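Local coordinates for hypothetical protein TA0175 (PDB 1L6R), which catalyses the magnesium-dependent dephosphorylation of 2-phosphoglycolate to glycolate and, less efficiently, releases phosphate from inorganic pyrophosphate, at residues Met4-Leu16 and Ile31-Ser45. The protein carries 1 engineered substitution. Numbering follows the deposited sequence. Where two conformers were deposited one is given.
Sequences MIRLAAIDVDGNL and IRSAEKKGLTVSLLS. Engineered in segment 4-16: Asn15 (natural residue Thr). With CA (calcium ion), chain C; CA (calcium ion), chain D.
Ala8 O accepts from Ser42 N (2.9 Å) within a parallel ladder of strands 7-11 and 40-44 whose central pair is Ala9 with Ser42. Six such backbone bonds run from Thr40 N to Arg6 O as far as Val12 N to Leu44 O, the last almost straight (176°). On the face bearing Ala8 and Ile10, Leu43 can be followed outward: its CB lies 3.6 Å from Val12 CG2, CG and CD1 skirt the same methyl, and CD2 ends 3.7 Å from Leu16 CD1. Leu16 in turn meets Ile31 tip to tip, CD2 to CD1 at 4.1 Å, extending the apolar contacts to helix 25-36. Beyond the strand ends, chi1 of 176° turns Ser45 OG away from its backbone N to sit beside Asp13; it accepts from Asn47 N and, less certainly because Asp13 has two conformers, donates to the syn lone pair of Asp13 OD1 (3.1 Å). With an alanine here, Asn47 N would probably lose its acceptor and the Asp13 carboxylate a possible donor. Asp11, the nucleophile, caps helix 12-15, OD1 taking Gly14 N from above the carboxylate plane, while OD2 binds calcium at 2.4 Å with Asp177, Asn180 and Asp181. A nucleophilic aspartate ending a central parallel strand and opening the DxDGT motif (last position here the engineered Asn15) is characteristic of the Rossmann-like HAD hydrolase core.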
# COMPACT_ATOMS: atom_id res chain seq x y z
N MET A 4 9.13 -15.48 -14.99
CA MET A 4 9.71 -14.54 -15.95
C MET A 4 8.94 -13.22 -16.00
O MET A 4 7.72 -13.20 -15.96
CB MET A 4 9.73 -15.17 -17.34
CG MET A 4 10.52 -16.48 -17.41
SD MET A 4 10.53 -17.18 -19.07
CE MET A 4 8.96 -18.06 -19.08
N ILE A 5 9.68 -12.12 -16.11
CA ILE A 5 9.08 -10.79 -16.17
C ILE A 5 8.35 -10.60 -17.49
O ILE A 5 8.94 -10.72 -18.57
CB ILE A 5 10.16 -9.70 -16.02
CG1 ILE A 5 10.79 -9.79 -14.62
CG2 ILE A 5 9.55 -8.32 -16.27
CD1 ILE A 5 12.03 -8.96 -14.46
N ARG A 6 7.06 -10.31 -17.41
CA ARG A 6 6.23 -10.10 -18.59
C ARG A 6 5.79 -8.65 -18.75
O ARG A 6 5.41 -8.23 -19.84
CB ARG A 6 4.99 -11.00 -18.52
CG ARG A 6 5.32 -12.48 -18.56
CD ARG A 6 4.11 -13.33 -18.22
NE ARG A 6 3.01 -13.14 -19.16
CZ ARG A 6 1.83 -13.73 -19.03
NH1 ARG A 6 1.60 -14.55 -18.00
NH2 ARG A 6 0.87 -13.51 -19.92
N LEU A 7 5.84 -7.89 -17.67
CA LEU A 7 5.40 -6.50 -17.72
C LEU A 7 6.25 -5.63 -16.81
O LEU A 7 6.62 -6.06 -15.71
CB LEU A 7 3.93 -6.42 -17.31
CG LEU A 7 3.25 -5.04 -17.36
CD1 LEU A 7 1.77 -5.22 -17.64
CD2 LEU A 7 3.47 -4.28 -16.05
N ALA A 8 6.57 -4.43 -17.29
CA ALA A 8 7.34 -3.47 -16.51
C ALA A 8 6.53 -2.18 -16.38
O ALA A 8 6.04 -1.64 -17.37
CB ALA A 8 8.68 -3.17 -17.17
N ALA A 9 6.38 -1.71 -15.15
CA ALA A 9 5.65 -0.48 -14.87
C ALA A 9 6.72 0.53 -14.46
O ALA A 9 7.45 0.32 -13.49
CB ALA A 9 4.64 -0.69 -13.74
N ILE A 10 6.79 1.62 -15.20
CA ILE A 10 7.83 2.62 -14.99
C ILE A 10 7.35 4.03 -14.65
O ILE A 10 6.45 4.55 -15.30
CB ILE A 10 8.70 2.72 -16.27
CG1 ILE A 10 9.15 1.33 -16.73
CG2 ILE A 10 9.90 3.63 -16.03
CD1 ILE A 10 9.89 1.32 -18.05
N ASP A 11 8.00 4.62 -13.65
CA ASP A 11 7.74 5.99 -13.19
C ASP A 11 8.37 6.91 -14.25
O ASP A 11 9.59 6.98 -14.39
CB ASP A 11 8.42 6.16 -11.83
CG ASP A 11 8.49 7.58 -11.37
OD1 ASP A 11 7.82 8.47 -11.93
OD2 ASP A 11 9.26 7.79 -10.41
N VAL A 12 7.52 7.61 -14.98
CA VAL A 12 7.99 8.49 -16.05
C VAL A 12 8.93 9.59 -15.61
O VAL A 12 10.07 9.69 -16.07
CB VAL A 12 6.79 9.16 -16.78
CG1 VAL A 12 7.27 10.21 -17.77
CG2 VAL A 12 5.97 8.10 -17.51
N ASP A 13 8.46 10.42 -14.69
CA ASP A 13 9.26 11.54 -14.24
C ASP A 13 10.47 11.16 -13.41
O ASP A 13 11.50 11.83 -13.45
CB ASP A 13 8.36 12.50 -13.51
CG ASP A 13 7.10 12.77 -14.29
OD1 ASP A 13 6.07 12.11 -14.04
OD2 ASP A 13 7.16 13.62 -15.20
N GLY A 14 10.34 10.07 -12.67
CA GLY A 14 11.45 9.63 -11.86
C GLY A 14 12.55 8.88 -12.57
O GLY A 14 13.71 8.97 -12.16
N ASN A 15 12.23 8.18 -13.66
CA ASN A 15 13.21 7.32 -14.32
C ASN A 15 13.44 7.47 -15.81
O ASN A 15 14.38 6.89 -16.33
CB ASN A 15 12.81 5.87 -14.07
CG ASN A 15 12.82 5.52 -12.61
OD1 ASN A 15 13.87 5.18 -12.04
ND2 ASN A 15 11.66 5.61 -11.96
N LEU A 16 12.59 8.22 -16.50
CA LEU A 16 12.75 8.35 -17.95
C LEU A 16 13.24 9.71 -18.39
O LEU A 16 13.28 9.99 -19.58
CB LEU A 16 11.43 8.02 -18.66
CG LEU A 16 10.87 6.63 -18.40
CD1 LEU A 16 9.60 6.42 -19.23
CD2 LEU A 16 11.91 5.57 -18.78
N ILE A 31 13.32 0.84 -24.16
CA ILE A 31 11.93 0.41 -24.06
C ILE A 31 11.49 -0.25 -25.37
O ILE A 31 10.90 -1.32 -25.36
CB ILE A 31 11.01 1.61 -23.73
CG1 ILE A 31 11.19 1.99 -22.25
CG2 ILE A 31 9.55 1.27 -24.03
CD1 ILE A 31 10.55 3.32 -21.88
N ARG A 32 11.77 0.39 -26.50
CA ARG A 32 11.37 -0.19 -27.78
C ARG A 32 12.04 -1.53 -28.03
O ARG A 32 11.41 -2.45 -28.55
CB ARG A 32 11.66 0.78 -28.93
CG ARG A 32 10.80 2.03 -28.88
CD ARG A 32 11.21 3.02 -29.95
NE ARG A 32 10.40 4.24 -29.88
CZ ARG A 32 10.67 5.35 -30.55
NH1 ARG A 32 11.73 5.41 -31.35
NH2 ARG A 32 9.88 6.42 -30.41
N SER A 33 13.31 -1.65 -27.65
CA SER A 33 14.04 -2.90 -27.83
C SER A 33 13.39 -4.01 -26.99
O SER A 33 13.12 -5.10 -27.50
CB SER A 33 15.51 -2.74 -27.43
OG SER A 33 16.21 -1.92 -28.35
N ALA A 34 13.13 -3.72 -25.72
CA ALA A 34 12.51 -4.72 -24.85
C ALA A 34 11.12 -5.11 -25.33
O ALA A 34 10.75 -6.28 -25.28
CB ALA A 34 12.46 -4.20 -23.41
N GLU A 35 10.34 -4.13 -25.78
CA GLU A 35 9.00 -4.42 -26.27
C GLU A 35 9.05 -5.33 -27.50
O GLU A 35 8.23 -6.24 -27.63
CB GLU A 35 8.25 -3.13 -26.60
CG GLU A 35 7.97 -2.29 -25.37
CD GLU A 35 7.19 -1.04 -25.70
OE1 GLU A 35 7.46 -0.46 -26.78
OE2 GLU A 35 6.32 -0.61 -24.90
N LYS A 36 10.02 -5.10 -28.38
CA LYS A 36 10.14 -5.95 -29.57
C LYS A 36 10.42 -7.40 -29.15
O LYS A 36 10.03 -8.33 -29.85
CB LYS A 36 11.26 -5.46 -30.49
CG LYS A 36 10.86 -4.28 -31.36
CD LYS A 36 11.80 -4.11 -32.56
CE LYS A 36 13.24 -3.98 -32.13
NZ LYS A 36 14.13 -3.61 -33.26
N LYS A 37 11.10 -7.57 -28.02
CA LYS A 37 11.42 -8.91 -27.51
C LYS A 37 10.27 -9.52 -26.71
O LYS A 37 10.41 -10.62 -26.17
CB LYS A 37 12.69 -8.87 -26.66
CG LYS A 37 13.98 -8.75 -27.45
CD LYS A 37 13.95 -7.53 -28.33
CE LYS A 37 15.29 -7.23 -28.96
NZ LYS A 37 15.22 -5.94 -29.69
N GLY A 38 9.16 -8.81 -26.61
CA GLY A 38 8.00 -9.33 -25.91
C GLY A 38 7.55 -8.71 -24.60
O GLY A 38 6.52 -9.12 -24.07
N LEU A 39 8.29 -7.74 -24.08
CA LEU A 39 7.91 -7.10 -22.82
C LEU A 39 6.76 -6.13 -23.00
O LEU A 39 6.70 -5.40 -23.99
CB LEU A 39 9.11 -6.34 -22.24
CG LEU A 39 8.89 -5.60 -20.91
CD1 LEU A 39 8.70 -6.61 -19.78
CD2 LEU A 39 10.08 -4.71 -20.62
N THR A 40 5.82 -6.14 -22.05
CA THR A 40 4.72 -5.18 -22.08
C THR A 40 5.17 -4.07 -21.13
O THR A 40 5.60 -4.34 -20.00
CB THR A 40 3.40 -5.77 -21.55
OG1 THR A 40 2.95 -6.80 -22.44
CG2 THR A 40 2.33 -4.68 -21.44
N VAL A 41 5.08 -2.83 -21.59
CA VAL A 41 5.49 -1.70 -20.77
C VAL A 41 4.31 -0.78 -20.48
O VAL A 41 3.49 -0.50 -21.35
CB VAL A 41 6.60 -0.88 -21.47
CG1 VAL A 41 6.92 0.38 -20.67
CG2 VAL A 41 7.85 -1.74 -21.60
N SER A 42 4.22 -0.34 -19.22
CA SER A 42 3.18 0.60 -18.79
C SER A 42 3.90 1.78 -18.16
O SER A 42 4.87 1.60 -17.42
CB SER A 42 2.25 -0.04 -17.76
OG SER A 42 1.31 0.91 -17.25
N LEU A 43 3.43 2.99 -18.46
CA LEU A 43 4.02 4.20 -17.89
C LEU A 43 3.11 4.74 -16.80
O LEU A 43 1.89 4.76 -16.96
CB LEU A 43 4.19 5.29 -18.96
CG LEU A 43 5.08 4.97 -20.16
CD1 LEU A 43 5.25 6.22 -21.02
CD2 LEU A 43 6.43 4.48 -19.68
N LEU A 44 3.73 5.18 -15.71
CA LEU A 44 3.01 5.75 -14.56
C LEU A 44 3.50 7.18 -14.39
O LEU A 44 4.71 7.42 -14.32
CB LEU A 44 3.32 4.96 -13.29
CG LEU A 44 3.19 3.44 -13.37
CD1 LEU A 44 3.50 2.82 -12.02
CD2 LEU A 44 1.78 3.09 -13.80
N SER A 45 2.58 8.13 -14.31
CA SER A 45 2.96 9.53 -14.14
C SER A 45 1.97 10.31 -13.30
O SER A 45 0.81 9.91 -13.17
CB SER A 45 3.07 10.19 -15.52
OG SER A 45 3.36 11.58 -15.42
CA CA C . 9.22 8.71 -8.21
CA CA D . 14.73 10.67 -10.56
O HOH W 1 4.50 -9.52 -22.02
O HOH W 2 7.05 9.67 -9.42
O HOH W 3 14.07 11.77 -12.76
O HOH W 4 9.57 11.18 -8.37
O HOH W 5 13.38 12.71 -9.91
O HOH W 6 16.42 8.92 -10.87